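Local coordinates for protein putative hydrolase (Chloroflexus aurantiacus J-10-fl, PDB 3CMN) that is of unproven function but is probably a zincin-like metallopeptidase, a putative hydrolase of largely helical, novel fold, at residues N345-M349 against D350-N354; F177-W180 against I181-E185; A326-A330 against R331-F335; N269-M272 against N273-R277. One frame throughout, in Å; residues are numbered along the deposited sequence.

Contact 1: residues N345-M349 against D350-N354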
loop_
_atom_site.group_PDB
_atom_site.type_symbol
_atom_site.label_atom_id
_atom_site.label_comp_id
_atom_site.label_asym_id
_atom_site.label_seq_id
_atom_site.Cartn_x
_atom_site.Cartn_y
_atom_site.Cartn_z
ATOM N N ASN A 345 20.242 -2.990 -1.465
ATOM C CA ASN A 345 19.918 -4.154 -2.294
ATOM C C ASN A 345 18.643 -3.994 -3.111
ATOM O O ASN A 345 18.252 -4.909 -3.831
ATOM C CB ASN A 345 19.823 -5.420 -1.433
ATOM C CG ASN A 345 21.181 -5.909 -0.976
ATOM O OD1 ASN A 345 22.203 -5.330 -1.332
ATOM N ND2 ASN A 345 21.197 -6.979 -0.186
ATOM N N LEU A 346 17.990 -2.841 -2.989
ATOM C CA LEU A 346 16.775 -2.587 -3.758
ATOM C C LEU A 346 17.250 -2.244 -5.150
ATOM O O LEU A 346 18.276 -1.591 -5.313
ATOM C CB LEU A 346 15.996 -1.388 -3.208
ATOM C CG LEU A 346 15.340 -1.449 -1.833
ATOM C CD1 LEU A 346 14.842 -0.068 -1.481
ATOM C CD2 LEU A 346 14.195 -2.460 -1.832
ATOM N N PRO A 347 16.521 -2.682 -6.176
ATOM C CA PRO A 347 16.953 -2.362 -7.536
ATOM C C PRO A 347 16.637 -0.913 -7.865
ATOM O O PRO A 347 15.807 -0.284 -7.200
ATOM C CB PRO A 347 16.134 -3.319 -8.390
ATOM C CG PRO A 347 14.839 -3.373 -7.641
ATOM C CD PRO A 347 15.307 -3.515 -6.192
ATOM N N SER A 348 17.316 -0.381 -8.875
ATOM C CA SER A 348 17.052 0.980 -9.314
ATOM C C SER A 348 15.873 0.790 -10.263
ATOM O O SER A 348 15.472 -0.350 -10.525
ATOM C CB SER A 348 18.248 1.532 -10.084
ATOM O OG SER A 348 18.481 0.770 -11.258
ATOM N N MET A 349 15.305 1.878 -10.772
ATOM C CA MET A 349 14.205 1.726 -11.711
ATOM C C MET A 349 14.751 0.992 -12.932
ATOM O O MET A 349 14.061 0.182 -13.549
ATOM C CB MET A 349 13.621 3.090 -12.101
ATOM C CG MET A 349 12.518 3.565 -11.157
ATOM S SD MET A 349 11.188 2.344 -10.949
ATOM C CE MET A 349 10.718 2.117 -12.624
ATOM N N ASP A 350 16.009 1.264 -13.256
ATOM C CA ASP A 350 16.677 0.610 -14.379
ATOM C C ASP A 350 16.760 -0.895 -14.161
ATOM O O ASP A 350 16.378 -1.678 -15.033
ATOM C CB ASP A 350 18.088 1.164 -14.553
ATOM C CG ASP A 350 18.136 2.338 -15.503
ATOM O OD1 ASP A 350 17.698 2.176 -16.665
ATOM O OD2 ASP A 350 18.605 3.420 -15.093
ATOM N N GLU A 351 17.259 -1.300 -12.993
ATOM C CA GLU A 351 17.385 -2.719 -12.673
ATOM C C GLU A 351 16.016 -3.392 -12.708
ATOM O O GLU A 351 15.906 -4.567 -13.046
ATOM C CB GLU A 351 18.058 -2.889 -11.306
ATOM C CG GLU A 351 19.510 -2.425 -11.323
ATOM C CD GLU A 351 20.163 -2.401 -9.952
ATOM O OE1 GLU A 351 19.656 -1.688 -9.058
ATOM O OE2 GLU A 351 21.191 -3.091 -9.767
ATOM N N ILE A 352 14.970 -2.647 -12.368
ATOM C CA ILE A 352 13.622 -3.191 -12.404
ATOM C C ILE A 352 13.249 -3.471 -13.859
ATOM O O ILE A 352 12.519 -4.422 -14.154
ATOM C CB ILE A 352 12.607 -2.204 -11.753
ATOM C CG1 ILE A 352 12.462 -2.542 -10.271
ATOM C CG2 ILE A 352 11.248 -2.265 -12.450
ATOM C CD1 ILE A 352 11.598 -1.576 -9.502
ATOM N N ARG A 353 13.770 -2.650 -14.767
ATOM C CA ARG A 353 13.496 -2.803 -16.191
ATOM C C ARG A 353 14.370 -3.894 -16.793
ATOM O O ARG A 353 14.038 -4.486 -17.826
ATOM C CB ARG A 353 13.732 -1.480 -16.916
ATOM C CG ARG A 353 12.740 -0.397 -16.519
ATOM C CD ARG A 353 12.785 0.782 -17.465
ATOM N NE ARG A 353 13.968 1.618 -17.297
ATOM C CZ ARG A 353 14.172 2.422 -16.258
ATOM N NH1 ARG A 353 13.270 2.494 -15.289
ATOM N NH2 ARG A 353 15.268 3.169 -16.196
ATOM N N ASN A 354 15.496 -4.155 -16.140
ATOM C CA ASN A 354 16.414 -5.191 -16.584
ATOM C C ASN A 354 16.967 -5.854 -15.333
ATOM O O ASN A 354 18.001 -5.450 -14.804
ATOM C CB ASN A 354 17.545 -4.599 -17.432
ATOM C CG ASN A 354 17.711 -3.107 -17.229
ATOM O OD1 ASN A 354 16.801 -2.323 -17.512
ATOM N ND2 ASN A 354 18.881 -2.703 -16.740
#
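Ser348 carries its OG between the backbone N and the carbonyl carbon (chi1 62°), while Glu351 sets CG anti to its carbonyl carbon (chi1 -67°) and runs extended beyond it. These torsions point the two side chains back at each other's main chain. Ser348 OG accepts from Glu351 N at 3.0 Å, in a nearly straight bond (167°). Glu351 OE1 in turn takes the hydrogen of Ser348 N at 2.7 Å on its anti lone pair, in a more bent bond. This is a capping box, with Ser348 as N-cap of helix 349-353. Glu351 OE2 has a second partner in Arg361, a salt bridge to helix 355-363. Cutting Glu351 back to an alanine is likely to leave Ser348 N without its acceptor and Arg361 without its carboxylate partner. Just outside the box, Pro347 CG lies 3.6 Å from Ile352 CG1, an apolar pair in the place of a hydrophobic staple. Pro347 CB also sits 3.5 Å from Glu351 CB. On the outer side, Arg353 NH2 and Asp350 OD1 form a salt bridge at 2.7 Å, though the hydrogen bond in it is weak. The guanidinium has Met349 O over one face and Met349 CE at its edge.

Contact 2: residues F177-W180 against I181-E185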
loop_
_atom_site.group_PDB
_atom_site.type_symbol
_atom_site.label_atom_id
_atom_site.label_comp_id
_atom_site.label_asym_id
_atom_site.label_seq_id
_atom_site.Cartn_x
_atom_site.Cartn_y
_atom_site.Cartn_z
ATOM N N PHE A 177 -12.681 -13.279 -2.433
ATOM C CA PHE A 177 -12.186 -11.919 -2.559
ATOM C C PHE A 177 -11.661 -11.366 -1.234
ATOM O O PHE A 177 -10.621 -10.717 -1.197
ATOM C CB PHE A 177 -13.265 -10.997 -3.103
ATOM C CG PHE A 177 -12.792 -9.597 -3.336
ATOM C CD1 PHE A 177 -11.609 -9.352 -4.043
ATOM C CD2 PHE A 177 -13.524 -8.520 -2.862
ATOM C CE1 PHE A 177 -11.163 -8.049 -4.274
ATOM C CE2 PHE A 177 -13.093 -7.212 -3.083
ATOM C CZ PHE A 177 -11.904 -6.978 -3.795
ATOM N N ARG A 178 -12.368 -11.633 -0.143
ATOM C CA ARG A 178 -11.929 -11.138 1.151
ATOM C C ARG A 178 -10.690 -11.850 1.678
ATOM O O ARG A 178 -9.945 -11.286 2.473
ATOM C CB ARG A 178 -13.083 -11.195 2.156
ATOM C CG ARG A 178 -14.111 -10.128 1.872
ATOM C CD ARG A 178 -15.287 -10.225 2.794
ATOM N NE ARG A 178 -16.267 -9.191 2.489
ATOM C CZ ARG A 178 -17.003 -9.158 1.388
ATOM N NH1 ARG A 178 -16.880 -10.109 0.470
ATOM N NH2 ARG A 178 -17.867 -8.169 1.209
ATOM N N LEU A 179 -10.470 -13.088 1.247
ATOM C CA LEU A 179 -9.272 -13.803 1.660
ATOM C C LEU A 179 -8.146 -13.233 0.809
ATOM O O LEU A 179 -7.022 -13.080 1.270
ATOM C CB LEU A 179 -9.386 -15.314 1.421
ATOM C CG LEU A 179 -8.083 -16.088 1.701
ATOM C CD1 LEU A 179 -7.663 -15.868 3.163
ATOM C CD2 LEU A 179 -8.269 -17.577 1.409
ATOM N N TRP A 180 -8.472 -12.908 -0.435
ATOM C CA TRP A 180 -7.511 -12.334 -1.361
ATOM C C TRP A 180 -7.014 -11.011 -0.771
ATOM O O TRP A 180 -5.816 -10.732 -0.761
ATOM C CB TRP A 180 -8.173 -12.078 -2.717
ATOM C CG TRP A 180 -7.260 -11.434 -3.724
ATOM C CD1 TRP A 180 -6.380 -12.067 -4.552
ATOM C CD2 TRP A 180 -7.115 -10.027 -3.989
ATOM N NE1 TRP A 180 -5.701 -11.148 -5.317
ATOM C CE2 TRP A 180 -6.131 -9.889 -4.992
ATOM C CE3 TRP A 180 -7.722 -8.872 -3.473
ATOM C CZ2 TRP A 180 -5.733 -8.642 -5.494
ATOM C CZ3 TRP A 180 -7.327 -7.629 -3.974
ATOM C CH2 TRP A 180 -6.341 -7.528 -4.974
ATOM N N ILE A 181 -7.953 -10.215 -0.275
ATOM C CA ILE A 181 -7.664 -8.922 0.326
ATOM C C ILE A 181 -6.854 -9.046 1.601
ATOM O O ILE A 181 -5.933 -8.272 1.844
ATOM C CB ILE A 181 -8.977 -8.163 0.611
ATOM C CG1 ILE A 181 -9.494 -7.573 -0.702
ATOM C CG2 ILE A 181 -8.760 -7.072 1.649
ATOM C CD1 ILE A 181 -10.850 -6.964 -0.595
ATOM N N THR A 182 -7.201 -10.022 2.421
ATOM C CA THR A 182 -6.482 -10.236 3.659
ATOM C C THR A 182 -5.037 -10.627 3.360
ATOM O O THR A 182 -4.108 -10.133 3.992
ATOM C CB THR A 182 -7.169 -11.325 4.497
ATOM O OG1 THR A 182 -8.486 -10.878 4.853
ATOM C CG2 THR A 182 -6.368 -11.626 5.751
ATOM N N LEU A 183 -4.854 -11.507 2.380
ATOM C CA LEU A 183 -3.526 -11.964 1.989
ATOM C C LEU A 183 -2.700 -10.797 1.467
ATOM O O LEU A 183 -1.522 -10.649 1.773
ATOM C CB LEU A 183 -3.642 -13.032 0.907
ATOM C CG LEU A 183 -4.140 -14.395 1.369
ATOM C CD1 LEU A 183 -4.338 -15.298 0.164
ATOM C CD2 LEU A 183 -3.135 -14.994 2.348
ATOM N N HIS A 184 -3.337 -9.969 0.658
ATOM C CA HIS A 184 -2.683 -8.812 0.098
ATOM C C HIS A 184 -2.279 -7.864 1.249
ATOM O O HIS A 184 -1.171 -7.344 1.294
ATOM C CB HIS A 184 -3.659 -8.155 -0.871
ATOM C CG HIS A 184 -3.130 -6.928 -1.529
ATOM N ND1 HIS A 184 -3.723 -5.693 -1.376
ATOM C CD2 HIS A 184 -2.071 -6.740 -2.350
ATOM C CE1 HIS A 184 -3.052 -4.797 -2.075
ATOM N NE2 HIS A 184 -2.046 -5.405 -2.676
ATOM N N GLU A 185 -3.185 -7.690 2.197
ATOM C CA GLU A 185 -2.979 -6.830 3.354
ATOM C C GLU A 185 -1.819 -7.306 4.239
ATOM O O GLU A 185 -0.956 -6.517 4.650
ATOM C CB GLU A 185 -4.256 -6.819 4.197
ATOM C CG GLU A 185 -4.542 -5.546 4.918
ATOM C CD GLU A 185 -5.293 -4.571 4.047
ATOM O OE1 GLU A 185 -4.696 -4.080 3.060
ATOM O OE2 GLU A 185 -6.482 -4.307 4.351
#
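Phe177 and Ile181 form the tight side of this part of helix 174-193. Ile181 CD1 sits over one face of the Phe177 ring, 3.6 Å from its centroid and 23° off the normal, in a CH-pi contact displaced toward CE2 and CZ. The ring swings forward to meet it because Phe177 CG is anti to the backbone N (chi1 -176°). Trp180 closes on Ile181 from another direction: Trp180 CE3 is 3.5 Å from Ile181 CG1, and the two side chains cross at about a right angle. Helices 160-169 and 283-307 add partners here, with Glu287 accepting from Trp180 NE1. A serine in place of Phe177 would probably open a gap beside Ile181 CD1 and let the end of the isoleucine shift. Further along the Trp180 flank, the Trp180 and His184 rings are near parallel but barely overlap, centroids 5.5 Å apart. The other side is looser. Leu179, partly exposed, brings CG only to 4.1 Å from Leu183 CD1. Between these sides, Arg178 O is gripped twice, by Thr182 N at 3.0 Å and by Thr182 OG1 at 2.8 Å. His184 and Glu185 belong to an HExxH pattern with His188, consistent with a zincin zinc-binding helix, though no metal is bound. The chemistry implies that apolar packing and main-chain bonds hold the part of the helix from which His184 and Glu185 of the probable site project.

Contact 3: residues A326-A330 against R331-F335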
loop_
_atom_site.group_PDB
_atom_site.type_symbol
_atom_site.label_atom_id
_atom_site.label_comp_id
_atom_site.label_asym_id
_atom_site.label_seq_id
_atom_site.Cartn_x
_atom_site.Cartn_y
_atom_site.Cartn_z
ATOM N N ALA A 326 11.195 -12.498 -12.901
ATOM C CA ALA A 326 12.404 -12.758 -13.649
ATOM C C ALA A 326 13.460 -13.373 -12.731
ATOM O O ALA A 326 13.763 -14.562 -12.850
ATOM C CB ALA A 326 12.922 -11.467 -14.250
ATOM N N VAL A 327 13.998 -12.583 -11.800
ATOM C CA VAL A 327 15.037 -13.090 -10.904
ATOM C C VAL A 327 14.637 -14.366 -10.171
ATOM O O VAL A 327 15.461 -15.260 -10.001
ATOM C CB VAL A 327 15.519 -12.003 -9.865
ATOM C CG1 VAL A 327 15.382 -10.624 -10.465
ATOM C CG2 VAL A 327 14.768 -12.118 -8.548
ATOM N N VAL A 328 13.388 -14.464 -9.732
ATOM C CA VAL A 328 12.953 -15.675 -9.038
ATOM C C VAL A 328 13.039 -16.865 -9.994
ATOM O O VAL A 328 13.407 -17.962 -9.596
ATOM C CB VAL A 328 11.512 -15.549 -8.515
ATOM C CG1 VAL A 328 11.009 -16.899 -8.034
ATOM C CG2 VAL A 328 11.471 -14.562 -7.363
ATOM N N ALA A 329 12.704 -16.646 -11.260
ATOM C CA ALA A 329 12.781 -17.720 -12.240
ATOM C C ALA A 329 14.248 -18.076 -12.456
ATOM O O ALA A 329 14.615 -19.254 -12.527
ATOM C CB ALA A 329 12.156 -17.277 -13.566
ATOM N N ALA A 330 15.078 -17.038 -12.543
ATOM C CA ALA A 330 16.507 -17.177 -12.778
ATOM C C ALA A 330 17.341 -17.683 -11.606
ATOM O O ALA A 330 18.374 -18.314 -11.819
ATOM C CB ALA A 330 17.067 -15.848 -13.261
ATOM N N ARG A 331 16.911 -17.430 -10.374
ATOM C CA ARG A 331 17.702 -17.863 -9.225
ATOM C C ARG A 331 16.937 -18.354 -8.011
ATOM O O ARG A 331 17.537 -18.873 -7.071
ATOM C CB ARG A 331 18.639 -16.736 -8.804
ATOM C CG ARG A 331 19.784 -16.522 -9.771
ATOM C CD ARG A 331 20.872 -17.575 -9.563
ATOM N NE ARG A 331 22.078 -16.945 -9.047
ATOM C CZ ARG A 331 22.848 -16.138 -9.767
ATOM N NH1 ARG A 331 22.536 -15.883 -11.031
ATOM N NH2 ARG A 331 23.907 -15.558 -9.222
ATOM N N GLY A 332 15.621 -18.194 -8.010
ATOM C CA GLY A 332 14.857 -18.663 -6.870
ATOM C C GLY A 332 14.468 -17.577 -5.890
ATOM O O GLY A 332 15.007 -16.474 -5.905
ATOM N N ILE A 333 13.523 -17.912 -5.021
ATOM C CA ILE A 333 13.008 -16.986 -4.026
ATOM C C ILE A 333 14.063 -16.551 -3.008
ATOM O O ILE A 333 14.100 -15.390 -2.598
ATOM C CB ILE A 333 11.773 -17.619 -3.292
ATOM C CG1 ILE A 333 10.535 -16.741 -3.512
ATOM C CG2 ILE A 333 12.056 -17.818 -1.803
ATOM C CD1 ILE A 333 10.698 -15.276 -3.138
ATOM N N GLN A 334 14.918 -17.484 -2.602
ATOM C CA GLN A 334 15.941 -17.174 -1.616
ATOM C C GLN A 334 16.849 -16.071 -2.137
ATOM O O GLN A 334 17.136 -15.116 -1.416
ATOM C CB GLN A 334 16.756 -18.424 -1.279
ATOM C CG GLN A 334 17.524 -18.305 0.027
ATOM C CD GLN A 334 18.351 -19.537 0.342
ATOM O OE1 GLN A 334 19.273 -19.884 -0.393
ATOM N NE2 GLN A 334 18.024 -20.203 1.443
ATOM N N PHE A 335 17.284 -16.195 -3.394
ATOM C CA PHE A 335 18.144 -15.183 -3.998
ATOM C C PHE A 335 17.396 -13.853 -4.038
ATOM O O PHE A 335 17.902 -12.831 -3.559
ATOM C CB PHE A 335 18.543 -15.562 -5.423
ATOM C CG PHE A 335 19.614 -14.667 -6.008
ATOM C CD1 PHE A 335 20.962 -14.910 -5.751
ATOM C CD2 PHE A 335 19.275 -13.564 -6.789
ATOM C CE1 PHE A 335 21.959 -14.061 -6.271
ATOM C CE2 PHE A 335 20.255 -12.717 -7.306
ATOM C CZ PHE A 335 21.600 -12.964 -7.049
#
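A sharp turn at Gly332 joins the end of helix 319-331 to the short helix 333-336. Gly332 leaves helical angles with a positive phi of 100°, and it is also the N-cap of the next helix. With this phi and psi, any side chain on residue 332 would run into the carbonyl O of Arg331, which explains the glycine. Two backbone bonds close the last turn of the first helix. Arg331 N reaches Val327 O at 2.6 Å, nearly along the C=O axis. Gly332 N reaches Val328 O at 2.7 Å, but from above the carbonyl plane, 39° out of it. The chain has begun to swing away there. Across the bend the side chains meet lightly. Val328 CG1 lies 4.1 Å from Ile333 N, and Val328 CG2 is 4.4 Å from Ile333 CD1. Both residues also pack on His270 of helix 248-279, which fills in beside them. Arg331 goes the other way. Its chain folds at chi2 and chi3, with CG 3.1 Å from Ala330 O. Its NE then lies 3.9 Å above the plane of the Phe335 ring, offset toward the rim. The guanidinium ends in a salt bridge from NH2 to Asp363 of helix 355-363. Val327 touches Pro355 of that helix and Ala336. The chemistry divides the turn: glycine allows the bend, two hydrogen bonds close the helix end before it, light apolar contact lines one flank, and a salt bridge made by the exposed Arg331 ties the other to helix 355-363.

Contact 4: residues N269-M272 against N273-R277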
loop_
_atom_site.group_PDB
_atom_site.type_symbol
_atom_site.label_atom_id
_atom_site.label_comp_id
_atom_site.label_asym_id
_atom_site.label_seq_id
_atom_site.Cartn_x
_atom_site.Cartn_y
_atom_site.Cartn_z
ATOM N N ASN A 269 2.958 -8.840 -5.073
ATOM C CA ASN A 269 2.138 -9.536 -6.058
ATOM C C ASN A 269 2.709 -10.920 -6.345
ATOM O O ASN A 269 2.005 -11.800 -6.838
ATOM C CB ASN A 269 2.033 -8.735 -7.366
ATOM C CG ASN A 269 1.117 -7.512 -7.241
ATOM O OD1 ASN A 269 0.088 -7.558 -6.558
ATOM N ND2 ASN A 269 1.483 -6.421 -7.915
ATOM N N HIS A 270 3.985 -11.112 -6.034
ATOM C CA HIS A 270 4.621 -12.396 -6.261
ATOM C C HIS A 270 4.230 -13.370 -5.159
ATOM O O HIS A 270 3.991 -14.552 -5.409
ATOM C CB HIS A 270 6.139 -12.257 -6.275
ATOM C CG HIS A 270 6.845 -13.552 -6.511
ATOM N ND1 HIS A 270 6.996 -14.098 -7.769
ATOM C CD2 HIS A 270 7.379 -14.445 -5.644
ATOM C CE1 HIS A 270 7.593 -15.270 -7.666
ATOM N NE2 HIS A 270 7.835 -15.505 -6.388
ATOM N N VAL A 271 4.191 -12.870 -3.931
ATOM C CA VAL A 271 3.819 -13.688 -2.792
ATOM C C VAL A 271 2.344 -14.079 -2.948
ATOM O O VAL A 271 1.929 -15.148 -2.515
ATOM C CB VAL A 271 4.032 -12.914 -1.468
ATOM C CG1 VAL A 271 3.726 -13.807 -0.282
ATOM C CG2 VAL A 271 5.470 -12.407 -1.386
ATOM N N MET A 272 1.562 -13.205 -3.576
ATOM C CA MET A 272 0.146 -13.476 -3.804
ATOM C C MET A 272 -0.014 -14.721 -4.679
ATOM O O MET A 272 -0.781 -15.630 -4.353
ATOM C CB MET A 272 -0.524 -12.271 -4.479
ATOM C CG MET A 272 -0.891 -11.146 -3.515
ATOM S SD MET A 272 -1.813 -11.775 -2.092
ATOM C CE MET A 272 -3.311 -12.436 -2.929
ATOM N N ASN A 273 0.720 -14.754 -5.786
ATOM C CA ASN A 273 0.686 -15.876 -6.712
ATOM C C ASN A 273 1.099 -17.196 -6.067
ATOM O O ASN A 273 0.531 -18.245 -6.369
ATOM C CB ASN A 273 1.614 -15.602 -7.888
ATOM C CG ASN A 273 1.019 -14.651 -8.888
ATOM O OD1 ASN A 273 0.125 -15.014 -9.647
ATOM N ND2 ASN A 273 1.511 -13.422 -8.898
ATOM N N ALA A 274 2.088 -17.139 -5.183
ATOM C CA ALA A 274 2.598 -18.334 -4.524
ATOM C C ALA A 274 1.809 -18.810 -3.304
ATOM O O ALA A 274 1.798 -20.003 -3.005
ATOM C CB ALA A 274 4.058 -18.118 -4.139
ATOM N N VAL A 275 1.159 -17.903 -2.588
ATOM C CA VAL A 275 0.399 -18.305 -1.404
ATOM C C VAL A 275 -1.106 -18.270 -1.661
ATOM O O VAL A 275 -1.848 -19.120 -1.170
ATOM C CB VAL A 275 0.714 -17.386 -0.186
ATOM C CG1 VAL A 275 -0.040 -17.864 1.055
ATOM C CG2 VAL A 275 2.205 -17.374 0.084
ATOM N N GLY A 276 -1.547 -17.285 -2.439
ATOM C CA GLY A 276 -2.964 -17.145 -2.725
ATOM C C GLY A 276 -3.520 -18.160 -3.704
ATOM O O GLY A 276 -4.677 -18.578 -3.578
ATOM N N ARG A 277 -2.710 -18.557 -4.681
ATOM C CA ARG A 277 -3.150 -19.527 -5.671
ATOM C C ARG A 277 -3.573 -20.855 -5.066
ATOM O O ARG A 277 -4.621 -21.394 -5.413
ATOM C CB ARG A 277 -2.052 -19.752 -6.699
ATOM C CG ARG A 277 -2.339 -19.049 -7.997
ATOM C CD ARG A 277 -1.160 -19.082 -8.928
ATOM N NE ARG A 277 -1.585 -18.640 -10.245
ATOM C CZ ARG A 277 -0.754 -18.270 -11.209
ATOM N NH1 ARG A 277 0.564 -18.286 -11.004
ATOM N NH2 ARG A 277 -1.240 -17.889 -12.386
#
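The segments 269-272 and 273-277 are successive turns of helix 248-279, with a wider pi-type turn at 273-276. The bonds shorten along the stretch: Ala274 N to His270 O is 3.2 Å, Val275 N to Val271 O is 2.9 Å and Gly276 N to Met272 O is 2.6 Å, though the last is more bent. A beta carbon on Gly276 would lie 2.7 Å from Met272 O, a clash, so the bare glycine suits this close approach. Asn269 O has two weak donors, both from Asn273. The backbone N stands at 3.4 Å, while the side-chain ND2 comes to 2.7 Å in a bent bond (123°). Asn273 CG is anti to its carbonyl carbon (chi1 -78°), which folds the amide back along the helix toward Asn269. Its OD1 then lies over one face of the Arg277 guanidinium, 3.5 Å above the plane and near the rim. Val271 and Val275 lie side by side and point the same way, with CG1 of Val271 3.9 Å from CG2 of Val275. Several helices surround this turn. Val271 touches Tyr62 and Val275 touches Leu58, both of helix 41-63. Asn269 and Asn273 lean on Glu321 of helix 319-331, and His270 ND1 bonds Asn325 there. Met272, bent at chi2 and chi3, packs against Trp180 and Leu183 of helix 174-193, the helix that carries the HExxH pattern.

Contacts 1 and 2 are buried, contact 4 is partly buried and contact 3 lies at the surface. Contacts 2 and 4 touch, with centres about 11 Å apart, so helix 248-279 packs on the helix of the putative metal site. Contact 4 also touches contact 3, with centres about 15 Å apart. Contact 1 touches none of the others, but like contact 3 it reaches helix 355-363 through an arginine-carboxylate bridge. The chemistry follows the place: capping and charge at the helix start of contact 1, aromatic and aliphatic packing in contact 2, a glycine bend in contact 3, and an amide with paired valines in contact 4.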